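Local coordinates for protein agarase (Pseudoalteromonas fuliginea, PDB 6XJ9) that probably cleaves agarose, an algal polysaccharide, as a glycoside hydrolase of family GH50 from a marine bacterium, at residues A[588-592]-A[626-632]; A[598-603]-A[615-620]; A[473-477]-A[536-541]. All coordinates share one frame; numbering follows the deposited sequence.

Contact 1: residues A[588-592]-A[626-632]; sequences SILLT and PIEVVKA
Ser588 and Glu628 form the polar link between helix 584-609 and helix 627-634. Ser588 OG donates a hydrogen bond to Glu628 OE2. The modelled 2.4 Å between Ser588 OG and Glu628 OE2 is very short, so the exact length is doubtful. Ser588 has chi1 of -153°, which swings its hydroxyl away from its own backbone N and over to the glutamate. The Glu628 chain starts toward the other helix and then bends, with chi2 at 93°. Its carboxylate is buried but has further partners: OE2 also bonds Tyr522 OH, and OE1 bonds His521 NE2.

Thr592 meets the aliphatic part of the same glutamate. Its OG1 lies 3.3 Å from Glu628 CB, a van der Waals contact. The hydroxyl is used within its own helix, where Thr592 OG1 donates to Ser588 O at 2.7 Å. Thr592 N reaches the same oxygen from the opposite face of the carbonyl plane.

The two helix segments cross at -45°, with axes 8.8 Å apart. This is helix-helix packing in the catalytic module, which in family GH50 is a (β/α)8 barrel. The backbones come nearest at Thr592 CA and Glu628 CA, 4.9 Å apart. Pro626 occupies the N-cap position of helix 627-634, and its O accepts from both Val629 N and Val630 N.

The apolar contacts centre on Leu591. Its CD2 touches Pro626 CB at 4.0 Å, with the side chains crossing at about a right angle. Leu591 CG meets Val629 CG2 at 4.1 Å. On helix 523-529, Val525 also touches Leu591. Further along, Ala632 CB rests 3.9 Å from Thr592 O. Val629 and Ala632 both continue onto Ala595, one turn on in helix 584-609.

Contact 2: residues A[598-603]-A[615-620]; sequences YFSVVN and YLGARF
Helix 584-609 runs beside an irregular loop here, with Phe599 CA 7.8 Å from Gly617 CA and Asn603 CA 7.1 Å from Tyr615 CA. Gly617 has a phi of 80°, a value that favours glycine.

Tyr615 holds CG anti to its backbone N (chi1 168°), which sends the ring across to the helix, and its side chain crosses those of Val602 and Phe599 at about right angles. Its hydroxyl packs tightly against carbon: Tyr615 OH is 3.1 Å from Val602 CG1 and 3.3 Å from Phe599 CD1. It meets Phe599 at the ring edge. A water satisfies the hydroxyl, lying 2.6 Å from Tyr615 OH at the edge of that ring. The same water donates to Tyr598 OH at 3.0 Å and weakly to Gly617 O at 3.4 Å, so it ties the helix to the loop. Tyr598 OH is also hydrogen-bonded to Asp507.

Phe599 and Phe620 point at each other from opposite directions. They meet rim to rim, with Phe599 CZ 3.5 Å from Phe620 CZ and ring planes at 76°. This is not a stack. One face of the Phe599 ring is instead taken by Tyr598 CD2, over its centre. Ala618 CB fits against both Tyr598 and Phe599.

The loop leads into strand 620-621, in a sheet with the parallel strands expected of the GH50 (β/α)8 barrel. The loop backbone bonds to strand 501-506, Leu616 with Val504 and Gly617 with Ile506. Ile506 also touches Val602. Helix 627-634 packs Val629 and Ser633 against both Phe599 and Phe620.

Contact 3: residues A[473-477]-A[536-541]; sequences PDVFD and VPTKAE
An Asx turn inside a type I beta turn, Asp474 to Asp477, meets the first turn of helix 537-550. The turn joins strand 471-473 to helix 478-495, within the catalytic module. Asp474 links the two segments. Asp474 CG stands anti to the backbone N (chi1 -172°), which carries the carboxylate to Thr538, and three donors grip it. Thr538 N donates to Asp474 OD2 at 3.0 Å, nearly straight at 173°; the oxygen accepts with its syn lone pair. Thr538 OG1 donates to Asp474 OD1 at 2.6 Å, coming from above the carboxylate plane. Phe476 N closes the Asx turn on the same Asp474 OD1 at 3.0 Å, nearly along the C-O bond. The bonds at both oxygens hold the carboxylate's rotation, and the nearby helix start would probably favour its charged form. With an alanine in place of Asp474 the carboxylate is gone, and Thr538 N, Thr538 OG1 and Phe476 N would probably lose this acceptor, leaving the turn held to the helix mainly by the Phe476 packing.

Pro537 packs beside the carboxylate and Phe476. Its CD lies 3.3 Å from Asp474 OD2, and its CB lies 3.7 Å from Phe476 CB. Lys597 of helix 584-609 touches Phe476 as well.

The Phe476 and Glu541 side chains cross at about a right angle. Thr538 OG1 sits at the ring edge, 3.6 Å from Phe476 CD2. The Glu541 carboxylate goes on to a salt bridge with Arg544. The aliphatic part of Glu541 gives a CH-pi contact: Glu541 CB stands 3.7 Å from the centroid of the Phe476 ring, 9° off the normal, and Glu541 CG is 3.3 Å from Phe476 CZ.

Overall arrangement
Contacts 1 and 2 share helix 584-609 and are buried. They touch through Val629 and Phe620, and contact 2 is nested within the chain loop closed by contact 1. Contact 3 comes earlier in the chain and is only partly buried. It meets contact 2 where Val475 packs on Tyr598, but stays about 5 Å from contact 1 at the nearest atoms. The chemistry differs. Contact 1 sets a buried carboxylate beside leucine and valine packing. Contact 2 is mostly aromatic, with one bridging water and no direct hydrogen bond across. Contact 3 relies on a carboxylate bonded to a helix start, with a ring over an aliphatic chain.

Contact 1: residues A[588-592]-A[626-632]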
loop_
_atom_site.group_PDB
_atom_site.type_symbol
_atom_site.label_atom_id
_atom_site.label_comp_id
_atom_site.label_asym_id
_atom_site.label_seq_id
_atom_site.Cartn_x
_atom_site.Cartn_y
_atom_site.Cartn_z
ATOM N N SER A 588 -16.914 44.834 12.072
ATOM C CA SER A 588 -16.541 43.730 12.939
ATOM C C SER A 588 -17.551 43.556 14.073
ATOM O O SER A 588 -17.890 42.429 14.425
ATOM C CB SER A 588 -15.155 43.949 13.456
ATOM O OG SER A 588 -14.551 42.705 13.753
ATOM N N ILE A 589 -18.018 44.678 14.637
ATOM C CA ILE A 589 -18.993 44.690 15.721
ATOM C C ILE A 589 -20.313 44.120 15.206
ATOM O O ILE A 589 -20.944 43.296 15.875
ATOM C CB ILE A 589 -19.147 46.119 16.296
ATOM C CG1 ILE A 589 -17.983 46.479 17.233
ATOM C CG2 ILE A 589 -20.493 46.315 16.979
ATOM C CD1 ILE A 589 -17.942 47.943 17.649
ATOM N N LEU A 590 -20.683 44.532 13.986
ATOM C CA LEU A 590 -21.945 44.155 13.369
ATOM C C LEU A 590 -21.916 42.673 12.993
ATOM O O LEU A 590 -22.846 41.940 13.336
ATOM C CB LEU A 590 -22.239 45.080 12.179
ATOM C CG LEU A 590 -22.447 46.560 12.522
ATOM C CD1 LEU A 590 -22.854 47.378 11.294
ATOM C CD2 LEU A 590 -23.464 46.738 13.636
ATOM N N LEU A 591 -20.828 42.215 12.363
ATOM C CA LEU A 591 -20.705 40.796 12.034
ATOM C C LEU A 591 -20.681 39.927 13.301
ATOM O O LEU A 591 -21.364 38.905 13.362
ATOM C CB LEU A 591 -19.499 40.540 11.126
ATOM C CG LEU A 591 -19.304 39.076 10.705
ATOM C CD1 LEU A 591 -20.538 38.562 9.964
ATOM C CD2 LEU A 591 -18.064 38.920 9.830
ATOM N N THR A 592 -19.922 40.330 14.320
ATOM C CA THR A 592 -19.933 39.601 15.587
ATOM C C THR A 592 -21.356 39.507 16.140
ATOM O O THR A 592 -21.760 38.451 16.608
ATOM C CB THR A 592 -18.999 40.228 16.631
ATOM O OG1 THR A 592 -17.701 40.280 16.048
ATOM C CG2 THR A 592 -18.923 39.434 17.920
ATOM N N PRO A 626 -14.761 33.632 9.158
ATOM C CA PRO A 626 -14.397 34.941 9.706
ATOM C C PRO A 626 -14.124 34.796 11.202
ATOM O O PRO A 626 -14.878 34.116 11.909
ATOM C CB PRO A 626 -15.654 35.795 9.504
ATOM C CG PRO A 626 -16.388 35.120 8.352
ATOM C CD PRO A 626 -16.075 33.638 8.490
ATOM N N ILE A 627 -13.043 35.431 11.676
ATOM C CA ILE A 627 -12.679 35.399 13.091
ATOM C C ILE A 627 -13.844 35.873 13.966
ATOM O O ILE A 627 -14.023 35.362 15.063
ATOM C CB ILE A 627 -11.364 36.159 13.392
ATOM C CG1 ILE A 627 -10.798 35.819 14.779
ATOM C CG2 ILE A 627 -11.544 37.667 13.236
ATOM C CD1 ILE A 627 -10.277 34.390 14.917
ATOM N N GLU A 628 -14.655 36.825 13.482
ATOM C CA GLU A 628 -15.742 37.373 14.283
ATOM C C GLU A 628 -16.784 36.294 14.575
ATOM O O GLU A 628 -17.414 36.275 15.637
ATOM C CB GLU A 628 -16.414 38.539 13.559
ATOM C CG GLU A 628 -15.550 39.787 13.485
ATOM C CD GLU A 628 -14.692 39.944 12.241
ATOM O OE1 GLU A 628 -14.491 38.945 11.516
ATOM O OE2 GLU A 628 -14.227 41.086 11.992
ATOM N N VAL A 629 -16.966 35.408 13.597
ATOM C CA VAL A 629 -17.983 34.373 13.662
ATOM C C VAL A 629 -17.463 33.265 14.572
ATOM O O VAL A 629 -18.213 32.741 15.397
ATOM C CB VAL A 629 -18.347 33.880 12.245
ATOM C CG1 VAL A 629 -19.338 32.721 12.275
ATOM C CG2 VAL A 629 -18.884 35.022 11.386
ATOM N N VAL A 630 -16.167 32.941 14.448
ATOM C CA VAL A 630 -15.574 31.911 15.288
ATOM C C VAL A 630 -15.627 32.364 16.751
ATOM O O VAL A 630 -15.964 31.588 17.647
ATOM C CB VAL A 630 -14.126 31.563 14.889
ATOM C CG1 VAL A 630 -13.540 30.537 15.852
ATOM C CG2 VAL A 630 -14.014 31.059 13.469
ATOM N N LYS A 631 -15.270 33.634 16.966
ATOM C CA LYS A 631 -15.274 34.251 18.283
ATOM C C LYS A 631 -16.680 34.198 18.876
ATOM O O LYS A 631 -16.843 33.824 20.028
ATOM C CB LYS A 631 -14.681 35.668 18.235
ATOM C CG LYS A 631 -14.642 36.398 19.572
ATOM C CD LYS A 631 -14.199 37.856 19.458
ATOM C CE LYS A 631 -14.507 38.637 20.718
ATOM N NZ LYS A 631 -13.985 40.021 20.642
ATOM N N ALA A 632 -17.697 34.558 18.085
ATOM C CA ALA A 632 -19.067 34.535 18.578
ATOM C C ALA A 632 -19.443 33.115 18.992
ATOM O O ALA A 632 -20.010 32.915 20.067
ATOM C CB ALA A 632 -20.023 35.089 17.546
#

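Contact 2: residues A[598-603]-A[615-620]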
loop_
_atom_site.group_PDB
_atom_site.type_symbol
_atom_site.label_atom_id
_atom_site.label_comp_id
_atom_site.label_asym_id
_atom_site.label_seq_id
_atom_site.Cartn_x
_atom_site.Cartn_y
_atom_site.Cartn_z
ATOM N N TYR A 598 -27.001 34.333 16.143
ATOM C CA TYR A 598 -27.145 33.008 15.552
ATOM C C TYR A 598 -26.854 31.937 16.594
ATOM O O TYR A 598 -27.674 31.038 16.810
ATOM C CB TYR A 598 -26.253 32.761 14.328
ATOM C CG TYR A 598 -26.276 31.320 13.867
ATOM C CD1 TYR A 598 -27.359 30.826 13.156
ATOM C CD2 TYR A 598 -25.246 30.437 14.149
ATOM C CE1 TYR A 598 -27.420 29.510 12.731
ATOM C CE2 TYR A 598 -25.287 29.112 13.725
ATOM C CZ TYR A 598 -26.377 28.650 13.008
ATOM O OH TYR A 598 -26.464 27.348 12.585
ATOM N N PHE A 599 -25.658 32.013 17.194
ATOM C CA PHE A 599 -25.207 30.964 18.095
ATOM C C PHE A 599 -26.004 30.955 19.395
ATOM O O PHE A 599 -26.179 29.899 19.992
ATOM C CB PHE A 599 -23.689 31.014 18.288
ATOM C CG PHE A 599 -22.960 30.507 17.069
ATOM C CD1 PHE A 599 -22.909 29.145 16.798
ATOM C CD2 PHE A 599 -22.363 31.387 16.171
ATOM C CE1 PHE A 599 -22.272 28.669 15.660
ATOM C CE2 PHE A 599 -21.718 30.907 15.040
ATOM C CZ PHE A 599 -21.683 29.552 14.780
ATOM N N SER A 600 -26.466 32.137 19.822
ATOM C CA SER A 600 -27.247 32.253 21.039
ATOM C C SER A 600 -28.573 31.516 20.871
ATOM O O SER A 600 -29.003 30.811 21.781
ATOM C CB SER A 600 -27.465 33.706 21.372
ATOM O OG SER A 600 -28.265 33.819 22.531
ATOM N N VAL A 601 -29.205 31.700 19.699
ATOM C CA VAL A 601 -30.477 31.066 19.406
ATOM C C VAL A 601 -30.274 29.552 19.363
ATOM O O VAL A 601 -31.032 28.800 19.983
ATOM C CB VAL A 601 -31.116 31.627 18.115
ATOM C CG1 VAL A 601 -32.229 30.741 17.603
ATOM C CG2 VAL A 601 -31.641 33.044 18.331
ATOM N N VAL A 602 -29.231 29.094 18.666
ATOM C CA VAL A 602 -29.094 27.654 18.518
ATOM C C VAL A 602 -28.757 27.048 19.878
ATOM O O VAL A 602 -29.333 26.042 20.293
ATOM C CB VAL A 602 -28.102 27.261 17.408
ATOM C CG1 VAL A 602 -27.928 25.748 17.354
ATOM C CG2 VAL A 602 -28.553 27.796 16.049
ATOM N N ASN A 603 -27.864 27.721 20.600
ATOM C CA ASN A 603 -27.469 27.282 21.928
ATOM C C ASN A 603 -28.676 27.186 22.869
ATOM O O ASN A 603 -28.763 26.251 23.669
ATOM C CB ASN A 603 -26.385 28.197 22.503
ATOM C CG ASN A 603 -25.970 27.751 23.884
ATOM O OD1 ASN A 603 -25.404 26.674 24.027
ATOM N ND2 ASN A 603 -26.318 28.530 24.894
ATOM N N TYR A 615 -23.184 20.729 22.154
ATOM C CA TYR A 615 -23.489 21.464 20.940
ATOM C C TYR A 615 -22.170 21.760 20.234
ATOM O O TYR A 615 -21.288 22.381 20.821
ATOM C CB TYR A 615 -24.272 22.730 21.303
ATOM C CG TYR A 615 -24.421 23.736 20.191
ATOM C CD1 TYR A 615 -24.624 23.333 18.882
ATOM C CD2 TYR A 615 -24.399 25.098 20.466
ATOM C CE1 TYR A 615 -24.783 24.254 17.861
ATOM C CE2 TYR A 615 -24.557 26.033 19.461
ATOM C CZ TYR A 615 -24.748 25.609 18.157
ATOM O OH TYR A 615 -24.890 26.525 17.156
ATOM N N LEU A 616 -22.050 21.300 18.982
ATOM C CA LEU A 616 -20.773 21.188 18.297
ATOM C C LEU A 616 -20.636 22.242 17.206
ATOM O O LEU A 616 -19.752 22.129 16.351
ATOM C CB LEU A 616 -20.671 19.792 17.671
ATOM C CG LEU A 616 -20.825 18.631 18.648
ATOM C CD1 LEU A 616 -20.925 17.323 17.874
ATOM C CD2 LEU A 616 -19.647 18.593 19.621
ATOM N N GLY A 617 -21.511 23.254 17.228
ATOM C CA GLY A 617 -21.368 24.362 16.293
ATOM C C GLY A 617 -21.908 24.039 14.906
ATOM O O GLY A 617 -22.810 23.213 14.771
ATOM N N ALA A 618 -21.336 24.696 13.881
ATOM C CA ALA A 618 -21.973 24.813 12.576
ATOM C C ALA A 618 -21.013 24.510 11.424
ATOM O O ALA A 618 -21.325 24.820 10.278
ATOM C CB ALA A 618 -22.585 26.189 12.428
ATOM N N ARG A 619 -19.866 23.911 11.735
ATOM C CA ARG A 619 -18.961 23.299 10.771
ATOM C C ARG A 619 -18.474 24.348 9.768
ATOM O O ARG A 619 -18.864 24.344 8.593
ATOM C CB ARG A 619 -19.630 22.096 10.086
ATOM C CG ARG A 619 -20.197 21.043 11.027
ATOM C CD ARG A 619 -21.248 20.170 10.346
ATOM N NE ARG A 619 -20.670 19.285 9.344
ATOM C CZ ARG A 619 -19.924 18.224 9.624
ATOM N NH1 ARG A 619 -19.650 17.911 10.892
ATOM N NH2 ARG A 619 -19.465 17.478 8.634
ATOM N N PHE A 620 -17.640 25.277 10.247
ATOM C CA PHE A 620 -17.182 26.349 9.370
ATOM C C PHE A 620 -16.156 25.788 8.393
ATOM O O PHE A 620 -15.277 25.044 8.808
ATOM C CB PHE A 620 -16.469 27.449 10.158
ATOM C CG PHE A 620 -17.175 27.993 11.374
ATOM C CD1 PHE A 620 -18.401 28.634 11.263
ATOM C CD2 PHE A 620 -16.561 27.940 12.624
ATOM C CE1 PHE A 620 -19.014 29.178 12.385
ATOM C CE2 PHE A 620 -17.175 28.486 13.746
ATOM C CZ PHE A 620 -18.406 29.097 13.627
HETATM O O HOH W 1 -25.151 25.724 14.694
#

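Contact 3: residues A[473-477]-A[536-541]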
loop_
_atom_site.group_PDB
_atom_site.type_symbol
_atom_site.label_atom_id
_atom_site.label_comp_id
_atom_site.label_asym_id
_atom_site.label_seq_id
_atom_site.Cartn_x
_atom_site.Cartn_y
_atom_site.Cartn_z
ATOM N N PRO A 473 -29.961 33.220 7.387
ATOM C CA PRO A 473 -31.149 33.532 8.182
ATOM C C PRO A 473 -31.071 34.931 8.784
ATOM O O PRO A 473 -30.022 35.342 9.288
ATOM C CB PRO A 473 -31.115 32.496 9.308
ATOM C CG PRO A 473 -29.652 32.099 9.401
ATOM C CD PRO A 473 -29.122 32.170 7.982
ATOM N N ASP A 474 -32.192 35.659 8.755
ATOM C CA ASP A 474 -32.247 36.843 9.594
ATOM C C ASP A 474 -32.524 36.387 11.019
ATOM O O ASP A 474 -33.672 36.112 11.384
ATOM C CB ASP A 474 -33.261 37.890 9.137
ATOM C CG ASP A 474 -33.126 39.176 9.930
ATOM O OD1 ASP A 474 -32.830 39.098 11.164
ATOM O OD2 ASP A 474 -33.282 40.239 9.315
ATOM N N VAL A 475 -31.449 36.326 11.807
ATOM C CA VAL A 475 -31.478 35.636 13.089
ATOM C C VAL A 475 -32.202 36.466 14.148
ATOM O O VAL A 475 -32.518 35.942 15.218
ATOM C CB VAL A 475 -30.070 35.197 13.534
ATOM C CG1 VAL A 475 -29.518 34.128 12.602
ATOM C CG2 VAL A 475 -29.106 36.370 13.633
ATOM N N PHE A 476 -32.479 37.742 13.840
ATOM C CA PHE A 476 -33.256 38.604 14.724
ATOM C C PHE A 476 -34.748 38.529 14.390
ATOM O O PHE A 476 -35.557 39.188 15.045
ATOM C CB PHE A 476 -32.740 40.047 14.698
ATOM C CG PHE A 476 -31.421 40.251 15.400
ATOM C CD1 PHE A 476 -31.363 40.404 16.779
ATOM C CD2 PHE A 476 -30.230 40.273 14.687
ATOM C CE1 PHE A 476 -30.145 40.577 17.423
ATOM C CE2 PHE A 476 -29.013 40.439 15.336
ATOM C CZ PHE A 476 -28.972 40.585 16.702
ATOM N N ASP A 477 -35.105 37.738 13.365
ATOM C CA ASP A 477 -36.506 37.491 13.042
ATOM C C ASP A 477 -37.039 36.457 14.032
ATOM O O ASP A 477 -36.513 35.350 14.089
ATOM C CB ASP A 477 -36.695 37.061 11.576
ATOM C CG ASP A 477 -38.127 36.719 11.171
ATOM O OD1 ASP A 477 -39.058 37.057 11.931
ATOM O OD2 ASP A 477 -38.308 36.122 10.093
ATOM N N VAL A 536 -36.330 44.629 8.084
ATOM C CA VAL A 536 -35.164 43.754 8.152
ATOM C C VAL A 536 -34.640 43.740 9.591
ATOM O O VAL A 536 -33.860 44.608 9.985
ATOM C CB VAL A 536 -34.066 44.186 7.155
ATOM C CG1 VAL A 536 -32.856 43.262 7.206
ATOM C CG2 VAL A 536 -34.580 44.301 5.726
ATOM N N PRO A 537 -35.075 42.779 10.436
ATOM C CA PRO A 537 -34.662 42.743 11.843
ATOM C C PRO A 537 -33.164 42.905 12.111
ATOM O O PRO A 537 -32.782 43.661 12.998
ATOM C CB PRO A 537 -35.203 41.391 12.318
ATOM C CG PRO A 537 -36.456 41.200 11.474
ATOM C CD PRO A 537 -36.080 41.758 10.119
ATOM N N THR A 538 -32.317 42.218 11.336
ATOM C CA THR A 538 -30.881 42.337 11.535
ATOM C C THR A 538 -30.425 43.781 11.328
ATOM O O THR A 538 -29.504 44.241 11.997
ATOM C CB THR A 538 -30.083 41.354 10.673
ATOM O OG1 THR A 538 -30.421 40.042 11.128
ATOM C CG2 THR A 538 -28.588 41.571 10.803
ATOM N N LYS A 539 -31.040 44.489 10.375
ATOM C CA LYS A 539 -30.674 45.881 10.156
ATOM C C LYS A 539 -31.127 46.732 11.347
ATOM O O LYS A 539 -30.381 47.578 11.831
ATOM C CB LYS A 539 -31.197 46.397 8.810
ATOM C CG LYS A 539 -31.133 47.915 8.634
ATOM C CD LYS A 539 -29.726 48.505 8.741
ATOM C CE LYS A 539 -29.669 50.000 8.496
ATOM N NZ LYS A 539 -30.205 50.371 7.162
ATOM N N ALA A 540 -32.344 46.479 11.837
ATOM C CA ALA A 540 -32.837 47.159 13.027
ATOM C C ALA A 540 -31.848 46.990 14.184
ATOM O O ALA A 540 -31.637 47.935 14.945
ATOM C CB ALA A 540 -34.220 46.671 13.383
ATOM N N GLU A 541 -31.208 45.813 14.279
ATOM C CA GLU A 541 -30.210 45.596 15.320
ATOM C C GLU A 541 -28.943 46.401 15.036
ATOM O O GLU A 541 -28.371 46.972 15.956
ATOM C CB GLU A 541 -29.886 44.117 15.559
ATOM C CG GLU A 541 -28.856 43.884 16.663
ATOM C CD GLU A 541 -29.322 44.166 18.087
ATOM O OE1 GLU A 541 -30.484 44.602 18.270
ATOM O OE2 GLU A 541 -28.521 43.964 19.016
#